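Local structure of putative phosphinothricin n-acetyltransferase (Acinetobacter baylyi, 2JLM) at residues D[154-159]-D[164-169]; D[129-132]-D[138-141]. The protein probably transfers the acetyl group of acetyl-CoA to the amino group of L-methionine sulfone and L-methionine sulfoximine, as a member of the GNAT acetyltransferase family. One frame throughout, in Å; residues are numbered along the deposited sequence.

Contact 1 of 2, residues D[154-159]-D[164-169]; sequences QQAGFK and LDAAFY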
loop_
_atom_site.group_PDB
_atom_site.type_symbol
_atom_site.label_atom_id
_atom_site.label_comp_id
_atom_site.label_asym_id
_atom_site.label_seq_id
_atom_site.Cartn_x
_atom_site.Cartn_y
_atom_site.Cartn_z
ATOM N N GLN D 154 -5.641 31.993 -22.284
ATOM C CA GLN D 154 -5.739 32.184 -23.724
ATOM C C GLN D 154 -4.379 32.049 -24.384
ATOM O O GLN D 154 -3.386 32.568 -23.882
ATOM C CB GLN D 154 -6.376 33.542 -24.035
ATOM C CG GLN D 154 -7.509 33.879 -23.078
ATOM C CD GLN D 154 -8.260 35.143 -23.456
ATOM O OE1 GLN D 154 -8.193 35.604 -24.592
ATOM N NE2 GLN D 154 -8.992 35.704 -22.501
ATOM N N GLN D 155 -4.352 31.327 -25.502
ATOM C CA GLN D 155 -3.159 31.173 -26.326
ATOM C C GLN D 155 -1.984 30.619 -25.544
ATOM O O GLN D 155 -0.831 30.891 -25.870
ATOM C CB GLN D 155 -2.787 32.507 -26.978
ATOM C CG GLN D 155 -3.948 33.158 -27.723
ATOM C CD GLN D 155 -3.506 34.172 -28.778
ATOM O OE1 GLN D 155 -2.381 34.664 -28.758
ATOM N NE2 GLN D 155 -4.403 34.488 -29.701
ATOM N N ALA D 156 -2.287 29.843 -24.511
ATOM C CA ALA D 156 -1.264 29.188 -23.709
ATOM C C ALA D 156 -0.516 28.118 -24.488
ATOM O O ALA D 156 0.659 27.858 -24.224
ATOM C CB ALA D 156 -1.877 28.585 -22.464
ATOM N N GLY D 157 -1.194 27.479 -25.436
ATOM C CA GLY D 157 -0.567 26.408 -26.191
ATOM C C GLY D 157 -0.291 26.728 -27.653
ATOM O O GLY D 157 -0.890 27.614 -28.240
ATOM N N PHE D 158 0.625 25.993 -28.257
ATOM C CA PHE D 158 0.841 26.142 -29.683
ATOM C C PHE D 158 0.982 24.758 -30.321
ATOM O O PHE D 158 1.852 23.978 -29.948
ATOM C CB PHE D 158 2.061 27.030 -29.973
ATOM C CG PHE D 158 2.264 27.313 -31.443
ATOM C CD1 PHE D 158 1.504 28.279 -32.091
ATOM C CD2 PHE D 158 3.198 26.601 -32.177
ATOM C CE1 PHE D 158 1.677 28.532 -33.447
ATOM C CE2 PHE D 158 3.372 26.847 -33.534
ATOM C CZ PHE D 158 2.614 27.811 -34.168
ATOM N N LYS D 159 0.097 24.457 -31.266
ATOM C CA LYS D 159 0.133 23.190 -31.987
ATOM C C LYS D 159 -0.575 23.309 -33.339
ATOM O O LYS D 159 -1.540 24.067 -33.493
ATOM C CB LYS D 159 -0.509 22.079 -31.161
ATOM C CG LYS D 159 -0.104 20.671 -31.598
ATOM C CD LYS D 159 -0.788 19.606 -30.743
ATOM C CE LYS D 159 -0.242 18.209 -31.033
ATOM N NZ LYS D 159 -0.864 17.167 -30.160
ATOM N N LEU D 164 -3.511 27.909 -28.989
ATOM C CA LEU D 164 -4.629 27.205 -28.370
ATOM C C LEU D 164 -4.910 27.791 -27.007
ATOM O O LEU D 164 -3.996 28.228 -26.308
ATOM C CB LEU D 164 -4.296 25.726 -28.203
ATOM C CG LEU D 164 -3.803 25.037 -29.469
ATOM C CD1 LEU D 164 -3.231 23.662 -29.133
ATOM C CD2 LEU D 164 -4.940 24.957 -30.494
ATOM N N ASP D 165 -6.183 27.778 -26.632
ATOM C CA ASP D 165 -6.611 28.221 -25.323
ATOM C C ASP D 165 -6.708 26.988 -24.434
ATOM O O ASP D 165 -7.275 25.980 -24.837
ATOM C CB ASP D 165 -7.973 28.913 -25.430
ATOM C CG ASP D 165 -7.907 30.200 -26.239
ATOM O OD1 ASP D 165 -8.980 30.733 -26.606
ATOM O OD2 ASP D 165 -6.780 30.685 -26.497
ATOM N N ALA D 166 -6.126 27.061 -23.244
ATOM C CA ALA D 166 -6.191 25.962 -22.292
ATOM C C ALA D 166 -7.240 26.269 -21.224
ATOM O O ALA D 166 -7.028 27.123 -20.369
ATOM C CB ALA D 166 -4.841 25.751 -21.653
ATOM N N ALA D 167 -8.381 25.589 -21.285
ATOM C CA ALA D 167 -9.434 25.818 -20.304
ATOM C C ALA D 167 -9.210 24.902 -19.115
ATOM O O ALA D 167 -8.778 23.759 -19.283
ATOM C CB ALA D 167 -10.800 25.568 -20.912
ATOM N N PHE D 168 -9.483 25.409 -17.917
ATOM C CA PHE D 168 -9.339 24.598 -16.716
ATOM C C PHE D 168 -10.679 24.314 -16.099
ATOM O O PHE D 168 -11.482 25.215 -15.870
ATOM C CB PHE D 168 -8.404 25.266 -15.708
ATOM C CG PHE D 168 -6.981 25.308 -16.163
ATOM C CD1 PHE D 168 -6.528 26.344 -16.964
ATOM C CD2 PHE D 168 -6.104 24.291 -15.829
ATOM C CE1 PHE D 168 -5.219 26.376 -17.402
ATOM C CE2 PHE D 168 -4.792 24.315 -16.268
ATOM C CZ PHE D 168 -4.348 25.361 -17.051
ATOM N N TYR D 169 -10.926 23.038 -15.852
ATOM C CA TYR D 169 -12.137 22.624 -15.165
ATOM C C TYR D 169 -11.743 21.888 -13.881
ATOM O O TYR D 169 -10.779 21.111 -13.853
ATOM C CB TYR D 169 -13.019 21.769 -16.094
ATOM C CG TYR D 169 -13.705 22.614 -17.152
ATOM C CD1 TYR D 169 -13.021 23.031 -18.282
ATOM C CD2 TYR D 169 -15.022 23.041 -16.990
ATOM C CE1 TYR D 169 -13.632 23.835 -19.246
ATOM C CE2 TYR D 169 -15.643 23.840 -17.947
ATOM C CZ TYR D 169 -14.941 24.230 -19.071
ATOM O OH TYR D 169 -15.543 25.026 -20.022
#
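Leu-164 and Gly-157 pair through their backbones at the compact end of this hairpin. Leu-164 N gives a hydrogen bond to Gly-157 O at 2.7 Å, and Gly-157 N returns one to Leu-164 O at 3.0 Å. Leu-164 makes the largest single contribution to the buried surface. With CG anti to its own carbonyl carbon (chi1 -52°), it sets CB beside the Gly-157 carbonyl and sends CD1 along to Lys-159 CB, 3.7 Å away. The lysine stem is thus held against an apolar branch, while its extended chain carries NZ off to the carbonyls of Ser-35, Ile-32 and Leu-38.

Ala-156 and Gly-157 both stand opposite Leu-164, the signature of a classic beta bulge. The extra residue falls just after the corner at Gln-154 and Gln-155, where strand 148-159 is broken in its antiparallel run beside strand 162-172. At the bulge itself the methyl group of Ala-156 meets only that of Ala-166, CB to CB 4.2 Å.

Toward the corner the contact becomes polar and more open, with Gln-154 exposed and Gln-155 and Asp-165 partly so. Here the carboxylate of Asp-165 reaches back to the backbone: OD2 accepts from Gln-155 N at 2.7 Å, approached on the anti side and 24° out of the carboxylate plane. The Gln-155 and Asp-165 side chains run side by side with their flat ends almost coplanar, yet the glutamine OE1 bonds to His-125 of the second subunit.

Contact 2 of 2, residues D[129-132]-D[138-141]; sequences GCID and SIQL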
loop_
_atom_site.group_PDB
_atom_site.type_symbol
_atom_site.label_atom_id
_atom_site.label_comp_id
_atom_site.label_asym_id
_atom_site.label_seq_id
_atom_site.Cartn_x
_atom_site.Cartn_y
_atom_site.Cartn_z
ATOM N N GLY D 129 -9.079 19.206 -14.623
ATOM C CA GLY D 129 -8.888 18.832 -16.014
ATOM C C GLY D 129 -8.470 20.023 -16.867
ATOM O O GLY D 129 -9.031 21.113 -16.770
ATOM N N CYS D 130 -7.476 19.816 -17.711
ATOM C CA CYS D 130 -7.032 20.859 -18.611
ATOM C C CYS D 130 -7.416 20.514 -20.056
ATOM O O CYS D 130 -6.906 19.559 -20.626
ATOM C CB CYS D 130 -5.522 21.053 -18.482
ATOM S SG CYS D 130 -4.886 22.395 -19.494
ATOM N N ILE D 131 -8.313 21.308 -20.635
ATOM C CA ILE D 131 -8.970 20.990 -21.915
ATOM C C ILE D 131 -8.814 22.136 -22.925
ATOM O O ILE D 131 -8.969 23.310 -22.569
ATOM C CB ILE D 131 -10.474 20.792 -21.681
ATOM C CG1 ILE D 131 -10.706 19.734 -20.596
ATOM C CG2 ILE D 131 -11.185 20.427 -22.970
ATOM C CD1 ILE D 131 -12.068 19.821 -19.932
ATOM N N ASP D 132 -8.506 21.806 -24.174
ATOM C CA ASP D 132 -8.573 22.797 -25.255
ATOM C C ASP D 132 -9.951 23.459 -25.192
ATOM O O ASP D 132 -10.973 22.778 -25.152
ATOM C CB ASP D 132 -8.326 22.105 -26.597
ATOM C CG ASP D 132 -8.641 22.988 -27.797
ATOM O OD1 ASP D 132 -9.219 24.085 -27.627
ATOM O OD2 ASP D 132 -8.312 22.569 -28.930
ATOM N N SER D 138 -15.615 17.377 -24.703
ATOM C CA SER D 138 -14.916 17.093 -23.451
ATOM C C SER D 138 -15.391 18.023 -22.331
ATOM O O SER D 138 -15.633 17.594 -21.203
ATOM C CB SER D 138 -13.406 17.195 -23.633
ATOM O OG SER D 138 -12.764 16.963 -22.394
ATOM N N ILE D 139 -15.557 19.296 -22.656
ATOM C CA ILE D 139 -16.130 20.236 -21.699
ATOM C C ILE D 139 -17.511 19.818 -21.206
ATOM O O ILE D 139 -17.783 19.808 -20.009
ATOM C CB ILE D 139 -16.265 21.610 -22.322
ATOM C CG1 ILE D 139 -14.886 22.096 -22.774
ATOM C CG2 ILE D 139 -16.940 22.566 -21.323
ATOM C CD1 ILE D 139 -14.889 23.502 -23.335
ATOM N N GLN D 140 -18.392 19.495 -22.142
ATOM C CA GLN D 140 -19.742 19.055 -21.804
ATOM C C GLN D 140 -19.686 17.838 -20.895
ATOM O O GLN D 140 -20.441 17.745 -19.929
ATOM C CB GLN D 140 -20.549 18.766 -23.083
ATOM C CG GLN D 140 -21.890 18.078 -22.876
ATOM C CD GLN D 140 -21.767 16.562 -22.865
ATOM N N LEU D 141 -18.782 16.912 -21.197
ATOM C CA LEU D 141 -18.617 15.727 -20.373
ATOM C C LEU D 141 -18.212 16.121 -18.952
ATOM O O LEU D 141 -18.745 15.604 -17.982
ATOM C CB LEU D 141 -17.555 14.808 -20.975
ATOM C CG LEU D 141 -17.026 13.734 -20.026
ATOM C CD1 LEU D 141 -17.824 12.459 -20.185
ATOM C CD2 LEU D 141 -15.559 13.472 -20.284
#
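Ile-131 reaches from its strand to the helix residues Ser-138 and Ile-139, using each of its two branches differently. Its CG1 lies beside the backbone N and anti to the carbonyl carbon (chi1 -55°), and the extended chain beyond it (chi2 159°) carries CD1 to 3.8 Å from Ser-138 OG. The other branch, CG2, meets both helix residues: it lies 3.9 Å from Ser-138 OG and 4.1 Å from Ile-139 CG1. The serine hydroxyl is therefore approached by carbon from both arms of the isoleucine.

In chain order this is a strand followed by a helix that folds back on one face of the central GNAT sheet, with strand 126-132 delivering the buried isoleucine and helix 136-144 covering part of it. An acetate ion, probably from the crystallisation liquor, lies about 4 Å from the Ile-131 side chain. In Ser-138, a chi1 of 178° turns OG away from the residue's own N and against the isoleucine. Ile-139 offers CG1 from the flank, and its CD1 comes only loosely to the Asp-132 carbonyl, 4.4 Å from O. The Asp-132 carboxylate is occupied elsewhere, accepting from Thr-134 N through OD1 and bonding to Thr-36 OG1 through OD2. Tyr-169 of strand 162-172 packs against both isoleucines.

From the N terminus, contact 2 comes first: strand 126-132 leaves the sheet at its C-terminal end, and a three-residue linker, 133-135, brings helix 136-144 back over it. Only after that short loop has closed does the chain enter strand 148-159, turn, and return as strand 162-172 to close contact 1, so the two loops follow in series without crossing. Strand 162-172 then lies between strands 148-159 and 126-132, bringing the later hairpin alongside the earlier strand-helix unit. Probable hydrogen bonds from Gly-129 N to Tyr-169 O and from Ala-167 N to Ile-131 O tie them directly, with the two contact centres about 11 Å apart.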